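Local coordinates for protein angel homolog 2 (Homo sapiens, PDB 6RW0) that hydrolyses 2',3'-cyclic phosphates as a member of the CCR4 deadenylase family, and probably binds the 3' untranslated region of mRNA, at residues 103-108 and 193-198; 59-64 and 134-139; 129-134 and 168-173; 234-239 and 361-366. All coordinates share one frame; numbering follows the deposited sequence.

Contact 1 (103-108 and 193-198). With MG (magnesium ion), chain B.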
# COMPACT_ATOMS: atom_id res chain seq x y z
N LEU A 103 -2.26 0.22 -7.55
CA LEU A 103 -3.50 0.93 -7.28
C LEU A 103 -4.32 0.18 -6.25
O LEU A 103 -4.33 -1.05 -6.21
CB LEU A 103 -4.31 1.09 -8.57
CG LEU A 103 -3.57 1.70 -9.78
CD1 LEU A 103 -4.47 1.72 -11.01
CD2 LEU A 103 -3.08 3.09 -9.44
N GLN A 104 -5.02 0.94 -5.41
CA GLN A 104 -5.99 0.39 -4.48
C GLN A 104 -7.35 1.03 -4.72
O GLN A 104 -7.47 2.09 -5.33
CB GLN A 104 -5.54 0.56 -3.02
CG GLN A 104 -4.09 0.11 -2.75
CD GLN A 104 -3.07 1.19 -3.05
OE1 GLN A 104 -3.33 2.38 -2.88
NE2 GLN A 104 -1.91 0.78 -3.52
N GLU A 105 -8.38 0.36 -4.20
CA GLU A 105 -9.78 0.77 -4.36
C GLU A 105 -10.19 0.85 -5.82
O GLU A 105 -10.93 1.74 -6.24
CB GLU A 105 -10.10 2.04 -3.58
CG GLU A 105 -10.06 1.76 -2.10
CD GLU A 105 -10.81 2.75 -1.25
OE1 GLU A 105 -11.81 3.35 -1.73
OE2 GLU A 105 -10.40 2.92 -0.07
N VAL A 106 -9.70 -0.11 -6.60
CA VAL A 106 -10.04 -0.27 -8.01
C VAL A 106 -11.33 -1.07 -8.08
O VAL A 106 -11.34 -2.27 -7.76
CB VAL A 106 -8.89 -0.96 -8.76
CG1 VAL A 106 -9.29 -1.30 -10.20
CG2 VAL A 106 -7.63 -0.11 -8.67
N GLN A 107 -12.41 -0.42 -8.48
CA GLN A 107 -13.74 -1.03 -8.48
C GLN A 107 -13.91 -1.91 -9.71
O GLN A 107 -13.57 -1.50 -10.83
CB GLN A 107 -14.79 0.08 -8.44
CG GLN A 107 -16.19 -0.41 -8.28
CD GLN A 107 -17.13 0.70 -7.92
OE1 GLN A 107 -16.92 1.41 -6.94
NE2 GLN A 107 -18.17 0.88 -8.73
N GLU A 108 -14.43 -3.12 -9.51
CA GLU A 108 -14.39 -4.13 -10.57
C GLU A 108 -15.12 -3.68 -11.83
O GLU A 108 -14.60 -3.83 -12.94
CB GLU A 108 -14.96 -5.47 -10.06
CG GLU A 108 -14.89 -6.58 -11.13
CD GLU A 108 -15.66 -7.85 -10.77
OE1 GLU A 108 -16.74 -7.74 -10.13
OE2 GLU A 108 -15.19 -8.95 -11.12
N ASN A 193 1.53 -5.27 -3.50
CA ASN A 193 0.52 -4.25 -3.29
C ASN A 193 -0.56 -4.82 -2.38
O ASN A 193 -0.92 -6.00 -2.51
CB ASN A 193 -0.04 -3.85 -4.66
CG ASN A 193 -1.06 -2.72 -4.59
OD1 ASN A 193 -1.15 -1.98 -3.62
ND2 ASN A 193 -1.83 -2.57 -5.67
N THR A 194 -1.05 -4.00 -1.46
CA THR A 194 -2.14 -4.44 -0.60
C THR A 194 -2.94 -3.24 -0.12
O THR A 194 -2.53 -2.09 -0.26
CB THR A 194 -1.61 -5.26 0.59
OG1 THR A 194 -2.70 -5.93 1.25
CG2 THR A 194 -0.92 -4.38 1.64
N HIS A 195 -4.08 -3.55 0.48
CA HIS A 195 -4.94 -2.58 1.17
C HIS A 195 -5.41 -3.32 2.42
O HIS A 195 -6.26 -4.22 2.33
CB HIS A 195 -6.08 -2.14 0.27
CG HIS A 195 -6.88 -1.01 0.82
ND1 HIS A 195 -7.94 -0.45 0.14
CD2 HIS A 195 -6.77 -0.32 1.98
CE1 HIS A 195 -8.46 0.52 0.87
NE2 HIS A 195 -7.76 0.64 1.98
N LEU A 196 -4.82 -2.99 3.56
CA LEU A 196 -5.14 -3.69 4.80
C LEU A 196 -6.46 -3.20 5.39
O LEU A 196 -6.93 -2.10 5.10
CB LEU A 196 -4.03 -3.50 5.85
CG LEU A 196 -2.63 -4.00 5.48
CD1 LEU A 196 -1.71 -3.90 6.69
CD2 LEU A 196 -2.67 -5.42 4.94
N LEU A 197 -7.05 -4.05 6.23
CA LEU A 197 -8.27 -3.73 6.96
C LEU A 197 -8.25 -2.34 7.56
O LEU A 197 -7.29 -1.96 8.24
CB LEU A 197 -8.42 -4.75 8.09
CG LEU A 197 -9.63 -4.58 9.00
CD1 LEU A 197 -10.89 -4.78 8.17
CD2 LEU A 197 -9.58 -5.55 10.14
N TYR A 198 -9.32 -1.57 7.40
CA TYR A 198 -9.39 -0.22 7.99
C TYR A 198 -9.62 -0.29 9.50
O TYR A 198 -8.86 0.37 10.16
CB TYR A 198 -10.53 0.59 7.35
CG TYR A 198 -10.85 1.82 8.15
CD1 TYR A 198 -9.97 2.87 8.20
CD2 TYR A 198 -11.98 1.88 8.93
CE1 TYR A 198 -10.21 3.98 8.98
CE2 TYR A 198 -12.24 2.98 9.72
CZ TYR A 198 -11.36 4.03 9.74
OH TYR A 198 -11.61 5.11 10.54
MG MG B . -10.88 4.65 1.34
O HOH W 1 -8.82 -1.74 -2.24
O HOH W 2 -12.92 4.27 0.63
O HOH W 3 -11.35 6.63 2.34
O HOH W 4 -11.61 3.81 3.65
O HOH W 5 -10.07 5.82 -0.59
O HOH W 6 -9.08 5.19 2.60
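Gln104 and Asn193 meet amide to amide across the gap between two sheets, their planes turned 80° apart. NE2 of Gln104 gives a nearly straight bond to OD1 of Asn193 (2.9 Å), approaching at a tilt to the Asn193 carbonyl plane. The nitrogen end of the Asn193 amide is used too: ND2 donates to the backbone O of Leu103 at 3.0 Å, arriving from above that carbonyl plane. Gripped at both ends, the Asn193 amide is fixed in its rotation. The extended first torsion of Asn193 (CG anti to the backbone N, chi1 -177°) carries the amide over to 103-104. Glu105 and His195 lie differently, carboxylate and ring nearly coplanar at 9°, with OE2 at the ring edge 3.2 Å from CE1 of His195. Water 1 joins Glu105 N to ND1 of His195. OE2 of Glu105 binds the magnesium ion at 2.3 Å, and five waters complete its shell; OE1 takes hydrogen bonds from water 2 and Ser61 N. This metal site is as expected of the endonuclease/exonuclease/phosphatase fold, whose two sheets pack face to face. Strand 100-107 runs between strands 49-58 and 137-144, while strand 189-195 has helix 203-220 behind it, Thr194 touching Leu213.

Contact 2 (59-64 and 134-139)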
# COMPACT_ATOMS: atom_id res chain seq x y z
N ILE A 59 -7.30 5.15 -5.32
CA ILE A 59 -8.05 6.06 -6.23
C ILE A 59 -9.47 6.34 -5.74
O ILE A 59 -10.10 7.15 -6.37
CB ILE A 59 -8.01 5.52 -7.67
CG1 ILE A 59 -8.84 4.24 -7.86
CG2 ILE A 59 -6.58 5.32 -8.12
CD1 ILE A 59 -9.03 3.85 -9.30
N LEU A 60 -9.91 5.70 -4.67
CA LEU A 60 -11.24 5.87 -4.07
C LEU A 60 -12.31 5.22 -4.94
O LEU A 60 -12.66 5.73 -6.02
CB LEU A 60 -11.55 7.34 -3.73
CG LEU A 60 -12.94 7.62 -3.14
CD1 LEU A 60 -13.25 6.83 -1.89
CD2 LEU A 60 -13.05 9.12 -2.88
N SER A 61 -12.84 4.10 -4.48
CA SER A 61 -13.91 3.41 -5.19
C SER A 61 -15.20 4.21 -5.10
O SER A 61 -15.56 4.70 -4.03
CB SER A 61 -14.09 2.04 -4.53
OG SER A 61 -15.42 1.55 -4.62
N GLN A 62 -15.91 4.34 -6.23
CA GLN A 62 -17.15 5.11 -6.22
C GLN A 62 -18.18 4.52 -5.26
O GLN A 62 -18.88 5.27 -4.55
CB GLN A 62 -17.74 5.21 -7.62
CG GLN A 62 -18.87 6.23 -7.72
CD GLN A 62 -18.36 7.65 -7.55
OE1 GLN A 62 -17.20 7.94 -7.81
NE2 GLN A 62 -19.25 8.55 -7.12
N ASP A 63 -18.33 3.19 -5.24
CA ASP A 63 -19.28 2.56 -4.33
C ASP A 63 -18.93 2.90 -2.88
O ASP A 63 -19.81 3.19 -2.07
CB ASP A 63 -19.27 1.04 -4.47
CG ASP A 63 -19.98 0.53 -5.71
OD1 ASP A 63 -20.55 1.33 -6.48
OD2 ASP A 63 -19.96 -0.70 -5.91
N LEU A 64 -17.63 2.85 -2.54
CA LEU A 64 -17.23 3.15 -1.17
C LEU A 64 -17.38 4.63 -0.85
O LEU A 64 -17.73 4.99 0.27
CB LEU A 64 -15.80 2.66 -0.91
CG LEU A 64 -15.62 1.14 -1.07
CD1 LEU A 64 -14.17 0.78 -0.70
CD2 LEU A 64 -16.62 0.35 -0.25
N ARG A 134 -18.60 -9.71 -0.59
CA ARG A 134 -19.50 -8.77 -1.27
C ARG A 134 -18.84 -7.45 -1.62
O ARG A 134 -19.52 -6.49 -2.00
CB ARG A 134 -20.74 -8.50 -0.41
CG ARG A 134 -21.61 -9.72 -0.24
CD ARG A 134 -22.86 -9.43 0.55
NE ARG A 134 -23.68 -10.62 0.72
CZ ARG A 134 -24.53 -11.08 -0.18
NH1 ARG A 134 -24.69 -10.45 -1.33
NH2 ARG A 134 -25.23 -12.18 0.07
N LYS A 135 -17.55 -7.38 -1.53
CA LYS A 135 -16.83 -6.14 -1.65
C LYS A 135 -16.64 -5.83 -3.13
O LYS A 135 -16.50 -6.74 -3.96
CB LYS A 135 -15.49 -6.27 -0.96
CG LYS A 135 -15.59 -6.62 0.52
CD LYS A 135 -16.42 -5.62 1.32
CE LYS A 135 -16.45 -5.98 2.81
NZ LYS A 135 -17.04 -7.35 2.97
N PRO A 136 -16.67 -4.55 -3.50
CA PRO A 136 -16.69 -4.18 -4.92
C PRO A 136 -15.34 -3.88 -5.56
O PRO A 136 -15.30 -3.62 -6.77
CB PRO A 136 -17.54 -2.89 -4.90
CG PRO A 136 -17.15 -2.23 -3.59
CD PRO A 136 -16.97 -3.40 -2.62
N ASP A 137 -14.25 -3.89 -4.79
CA ASP A 137 -13.02 -3.24 -5.20
C ASP A 137 -11.83 -4.11 -4.85
O ASP A 137 -11.94 -5.10 -4.12
CB ASP A 137 -12.84 -1.89 -4.48
CG ASP A 137 -12.67 -2.05 -2.96
OD1 ASP A 137 -13.58 -2.61 -2.33
OD2 ASP A 137 -11.63 -1.65 -2.39
N GLY A 138 -10.68 -3.72 -5.37
CA GLY A 138 -9.47 -4.45 -5.08
C GLY A 138 -8.21 -3.72 -5.48
O GLY A 138 -8.20 -2.51 -5.72
N CYS A 139 -7.14 -4.50 -5.53
CA CYS A 139 -5.81 -4.00 -5.85
C CYS A 139 -5.46 -4.34 -7.29
O CYS A 139 -5.79 -5.42 -7.80
CB CYS A 139 -4.75 -4.66 -4.98
SG CYS A 139 -4.79 -4.23 -3.25
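The N-terminus of helix 62-67 sits against the start of strand 137-144, beside the magnesium site, and the meeting is made by Pro136 and Asp137 on one side and Ser61, Asp63 and Leu64 on the other. Pro136 slips in next to the first turn of the helix. Its CB lies 3.4 Å from OD2 of Asp63, the two side chains running antiparallel past one another, and its CG is 4.3 Å from CD2 of Leu64. The other Leu64 methyl, CD1, comes over the carboxylate of Asp137, 3.8 Å from OD1 and 3.9 Å from OD2, with the leucine laid roughly perpendicular to the aspartate. Deeper in, CB of Ser61 rests 4.1 Å from CB of Asp137.

Ser61 is the N-cap of the helix: its OG, set anti to the backbone N (chi1 150°), accepts a weak bond from Leu64 N at 3.3 Å. The same hydroxyl is hydrogen-bonded to OE1 of Gln107, which also accepts from Asp63 N. The helix start is thereby tied to strand 100-107, and the loop carrying Ser61 becomes a second-shell element of the magnesium site, positioning Glu105. Asp137 has CG between its backbone N and carbonyl carbon (chi1 65°), which turns the carboxylate toward Leu64 while OD1 keeps a salt bridge with NH1 of Arg131.

Contact 3 (129-134 and 168-173)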
# COMPACT_ATOMS: atom_id res chain seq x y z
N LYS A 129 -6.65 -8.02 -8.45
CA LYS A 129 -7.15 -8.94 -7.43
C LYS A 129 -8.23 -8.22 -6.64
O LYS A 129 -7.94 -7.29 -5.88
CB LYS A 129 -6.03 -9.43 -6.52
CG LYS A 129 -6.51 -10.36 -5.41
CD LYS A 129 -7.21 -11.60 -5.96
CE LYS A 129 -7.66 -12.51 -4.85
NZ LYS A 129 -8.46 -13.65 -5.36
N MET A 130 -9.46 -8.67 -6.79
CA MET A 130 -10.60 -8.08 -6.11
C MET A 130 -10.71 -8.63 -4.69
O MET A 130 -10.39 -9.80 -4.44
CB MET A 130 -11.88 -8.45 -6.86
CG MET A 130 -13.11 -7.68 -6.45
SD MET A 130 -14.50 -8.16 -7.51
CE MET A 130 -14.61 -9.92 -7.22
N ARG A 131 -11.16 -7.78 -3.76
CA ARG A 131 -11.53 -8.25 -2.43
C ARG A 131 -12.59 -9.34 -2.56
O ARG A 131 -13.34 -9.39 -3.54
CB ARG A 131 -12.05 -7.10 -1.57
CG ARG A 131 -10.93 -6.17 -1.08
CD ARG A 131 -11.36 -5.43 0.17
NE ARG A 131 -12.34 -4.39 -0.11
CZ ARG A 131 -13.05 -3.77 0.82
NH1 ARG A 131 -13.90 -2.81 0.45
NH2 ARG A 131 -12.93 -4.09 2.11
N THR A 132 -12.62 -10.23 -1.57
CA THR A 132 -13.48 -11.40 -1.58
C THR A 132 -14.87 -11.04 -1.05
O THR A 132 -15.17 -9.88 -0.76
CB THR A 132 -12.79 -12.54 -0.84
OG1 THR A 132 -12.43 -12.14 0.49
CG2 THR A 132 -11.51 -12.94 -1.57
N GLY A 133 -15.76 -12.02 -0.96
CA GLY A 133 -17.06 -11.59 -0.42
C GLY A 133 -17.81 -10.56 -1.26
O GLY A 133 -17.71 -10.52 -2.49
N ARG A 134 -18.60 -9.71 -0.59
CA ARG A 134 -19.50 -8.77 -1.27
C ARG A 134 -18.84 -7.45 -1.62
O ARG A 134 -19.52 -6.49 -2.00
CB ARG A 134 -20.74 -8.50 -0.41
CG ARG A 134 -21.61 -9.72 -0.24
CD ARG A 134 -22.86 -9.43 0.55
NE ARG A 134 -23.68 -10.62 0.72
CZ ARG A 134 -24.53 -11.08 -0.18
NH1 ARG A 134 -24.69 -10.45 -1.33
NH2 ARG A 134 -25.23 -12.18 0.07
N ARG A 168 -12.14 -11.15 7.33
CA ARG A 168 -12.27 -9.93 6.53
C ARG A 168 -11.80 -10.16 5.10
O ARG A 168 -10.96 -11.02 4.82
CB ARG A 168 -11.47 -8.80 7.19
CG ARG A 168 -11.90 -8.47 8.63
CD ARG A 168 -13.37 -8.13 8.68
NE ARG A 168 -13.73 -7.06 9.61
CZ ARG A 168 -13.88 -7.22 10.92
NH1 ARG A 168 -13.67 -8.41 11.47
NH2 ARG A 168 -14.24 -6.20 11.69
N ASP A 169 -12.34 -9.35 4.18
CA ASP A 169 -12.24 -9.61 2.74
C ASP A 169 -11.03 -8.97 2.05
O ASP A 169 -10.92 -9.07 0.82
CB ASP A 169 -13.54 -9.20 2.06
CG ASP A 169 -14.67 -10.15 2.39
OD1 ASP A 169 -14.48 -11.39 2.25
OD2 ASP A 169 -15.74 -9.66 2.82
N ASN A 170 -10.09 -8.43 2.80
CA ASN A 170 -8.97 -7.74 2.19
C ASN A 170 -8.05 -8.70 1.45
O ASN A 170 -8.02 -9.92 1.69
CB ASN A 170 -8.20 -6.98 3.26
CG ASN A 170 -9.08 -6.04 4.03
OD1 ASN A 170 -9.64 -6.41 5.07
ND2 ASN A 170 -9.28 -4.83 3.49
N VAL A 171 -7.27 -8.12 0.53
CA VAL A 171 -6.41 -8.88 -0.35
C VAL A 171 -5.07 -8.18 -0.57
O VAL A 171 -4.86 -7.02 -0.22
CB VAL A 171 -7.06 -9.15 -1.73
CG1 VAL A 171 -8.32 -10.00 -1.60
CG2 VAL A 171 -7.39 -7.83 -2.44
N GLY A 172 -4.16 -8.94 -1.19
CA GLY A 172 -2.91 -8.41 -1.70
C GLY A 172 -2.59 -9.05 -3.03
O GLY A 172 -3.27 -9.99 -3.47
N LEU A 173 -1.53 -8.55 -3.66
CA LEU A 173 -1.11 -9.06 -4.96
C LEU A 173 0.39 -8.87 -5.08
O LEU A 173 0.91 -7.82 -4.70
CB LEU A 173 -1.83 -8.34 -6.10
CG LEU A 173 -1.55 -8.86 -7.51
CD1 LEU A 173 -1.97 -10.28 -7.71
CD2 LEU A 173 -2.28 -7.94 -8.51
O HOH W 7 -12.19 -5.68 4.80
O HOH W 8 -9.63 -12.15 1.11
O HOH W 9 -18.32 -9.65 2.23
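Thr132 and Asp169 carry the polar side of this contact, where the loops after strand 124-130 and before strand 171-179 meet, joining the two sheets of the DNase I-like endonuclease/exonuclease/phosphatase sandwich. Two hydrogen bonds join the pair. Thr132 N reaches O of Asp169 at 3.2 Å, in the carbonyl plane and on a lone pair, and OG1 of Thr132 donates to OD1 of Asp169 at 2.8 Å, meeting the carboxylate on its anti side. Water 8 donates to OG1 of Thr132 and O of Asn170, and water 9 links Arg134 N to OD2 of Asp169. As for charge, OD2 of Asp169 also pairs with Lys135; an alanine here would probably leave the Thr132 hydroxyl and the Lys135 ammonium without their acceptor. The alkyl chain of Arg131, its guanidinium held by Asp137, runs beside Asn170, guanidinium and amide 31° apart.

The van der Waals part belongs to Val171. Its CB lies 3.9 Å from CG of Lys129, whose ammonium goes on to Glu157. With CG1 anti to the carbonyl carbon (chi1 -63°), Val171 sets that methyl 3.7 Å from CA of Arg131 and 3.5 Å from O of Met130.

Contact 4 (234-239 and 361-366)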
# COMPACT_ATOMS: atom_id res chain seq x y z
N CYS A 234 4.12 -1.71 -1.93
CA CYS A 234 3.28 -0.52 -1.89
C CYS A 234 1.95 -0.83 -1.22
O CYS A 234 1.51 -1.98 -1.16
CB CYS A 234 2.93 -0.07 -3.31
SG CYS A 234 4.34 0.40 -4.31
N GLY A 235 1.28 0.21 -0.78
CA GLY A 235 -0.13 0.06 -0.50
C GLY A 235 -0.64 1.03 0.53
O GLY A 235 0.05 1.92 1.02
N ASP A 236 -1.92 0.82 0.86
CA ASP A 236 -2.63 1.51 1.93
C ASP A 236 -2.66 0.54 3.10
O ASP A 236 -3.37 -0.47 3.07
CB ASP A 236 -4.02 1.90 1.45
CG ASP A 236 -4.82 2.63 2.51
OD1 ASP A 236 -4.47 2.54 3.70
OD2 ASP A 236 -5.84 3.27 2.16
N PHE A 237 -1.83 0.82 4.10
CA PHE A 237 -1.67 -0.04 5.27
C PHE A 237 -2.57 0.36 6.42
O PHE A 237 -2.60 -0.33 7.44
CB PHE A 237 -0.19 -0.08 5.70
CG PHE A 237 0.70 -0.80 4.71
CD1 PHE A 237 1.08 -0.18 3.53
CD2 PHE A 237 1.12 -2.10 4.95
CE1 PHE A 237 1.85 -0.84 2.60
CE2 PHE A 237 1.91 -2.76 4.02
CZ PHE A 237 2.27 -2.13 2.85
N ASN A 238 -3.33 1.45 6.27
CA ASN A 238 -4.24 1.93 7.31
C ASN A 238 -3.53 1.99 8.66
O ASN A 238 -4.11 1.71 9.71
CB ASN A 238 -5.52 1.10 7.35
CG ASN A 238 -6.57 1.64 6.40
OD1 ASN A 238 -6.84 2.84 6.36
ND2 ASN A 238 -7.15 0.76 5.61
N SER A 239 -2.26 2.39 8.62
CA SER A 239 -1.42 2.47 9.80
C SER A 239 -0.51 3.66 9.60
O SER A 239 -0.08 3.92 8.47
CB SER A 239 -0.56 1.22 9.95
OG SER A 239 -1.36 0.05 10.06
N ILE A 361 -3.92 11.95 7.62
CA ILE A 361 -2.81 11.16 8.14
C ILE A 361 -2.06 10.55 6.97
O ILE A 361 -2.54 10.54 5.83
CB ILE A 361 -3.28 10.05 9.11
CG1 ILE A 361 -4.39 9.20 8.47
CG2 ILE A 361 -3.72 10.62 10.47
CD1 ILE A 361 -4.89 8.05 9.34
N THR A 362 -0.86 10.02 7.24
CA THR A 362 -0.19 9.13 6.29
C THR A 362 -0.63 7.70 6.61
O THR A 362 -0.44 7.24 7.75
CB THR A 362 1.33 9.23 6.41
OG1 THR A 362 1.83 10.40 5.74
CG2 THR A 362 2.01 8.00 5.76
N VAL A 363 -1.21 7.02 5.62
CA VAL A 363 -1.49 5.59 5.70
C VAL A 363 -0.97 4.84 4.48
O VAL A 363 -1.05 3.61 4.43
CB VAL A 363 -3.00 5.29 5.89
CG1 VAL A 363 -3.44 5.75 7.25
CG2 VAL A 363 -3.82 5.90 4.76
N ASP A 364 -0.48 5.56 3.48
CA ASP A 364 0.03 4.98 2.25
C ASP A 364 1.55 5.03 2.24
O ASP A 364 2.14 6.00 2.71
CB ASP A 364 -0.48 5.75 1.03
CG ASP A 364 -1.99 5.81 0.97
OD1 ASP A 364 -2.60 4.80 0.57
OD2 ASP A 364 -2.58 6.85 1.36
N TYR A 365 2.17 3.98 1.69
CA TYR A 365 3.62 3.86 1.69
C TYR A 365 4.13 3.22 0.41
O TYR A 365 3.44 2.43 -0.23
CB TYR A 365 4.08 2.95 2.86
CG TYR A 365 3.63 3.46 4.20
CD1 TYR A 365 4.40 4.36 4.91
CD2 TYR A 365 2.40 3.08 4.74
CE1 TYR A 365 3.99 4.86 6.13
CE2 TYR A 365 1.99 3.58 5.97
CZ TYR A 365 2.77 4.48 6.64
OH TYR A 365 2.35 4.97 7.84
N ILE A 366 5.38 3.54 0.08
CA ILE A 366 6.20 2.72 -0.81
C ILE A 366 7.41 2.29 0.00
O ILE A 366 8.23 3.12 0.39
CB ILE A 366 6.63 3.46 -2.08
CG1 ILE A 366 5.43 3.92 -2.92
CG2 ILE A 366 7.50 2.53 -2.93
CD1 ILE A 366 5.76 4.85 -4.09
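Strands 231-236 and 359-369 pair antiparallel in a buried part of one of the two main sheets, and the ladder runs on into the turn that follows Asp236. Gly235 and Tyr365 form the hydrogen-bonded pair, Gly235 N to Tyr365 O at 3.1 Å and Tyr365 N to Gly235 O at 3.0 Å; Phe237 N continues the pattern to O of Val363. At the phi and psi of Gly235, a side chain would jam against the carbonyl of Cys234, which calls for glycine.

Cys234, Asp236, Asp364 and Ile366 share one face. SG of Cys234 lies 3.9 Å from CG1 of Ile366. OD1 of Asp364 approaches CB of Asp236 at 3.3 Å, the carboxylate planes 65° apart, and OD2 of Asp236 is 3.9 Å from OD1 of Asp364. This proximity of like charges is probably eased by outside donors: Asn58 ND2 bonds OD2 of Asp236, while Thr353 and His418 bond OD2 of Asp364.

This strand pair lies in the sheet of the endonuclease/exonuclease/phosphatase fold that borders the metal cleft, and the side chain of Asp236 comes within about 5 Å of the magnesium ion. Past the strand, OD1 of Asp236 accepts from Asn238 N, an Asx turn. Tyr365 points to the other face, its ring oblique to that of Phe237 (planes at 72°), and its OH donates to Ser239 O (2.7 Å), which lies at the edge of the ring, in its plane. A phenylalanine in its place would probably leave the Ser239 carbonyl without this donor and the turn less firmly held.

How the contacts relate
Contacts 1 and 4 are buried; contacts 2 and 3 lie nearer the surface and are only partly buried. Contacts 1 and 3 each bridge the two sheets, whereas contact 4 joins neighbouring strands within one of them and contact 2 sets a helix start against a strand start. Strand 189-195 connects three of them, standing between strand 171-179 of contact 3 and strand 231-236 of contact 4. Chemistry follows place: backbone ladder in contact 4, amides and a metal ligand in contact 1, van der Waals touches around a proline, with carboxylates alongside, in contact 2, hydroxyl, carboxylate and water in contact 3. Two salt bridges stitch contacts 2 and 3 together, while Gln107 ties contact 1 to contact 2.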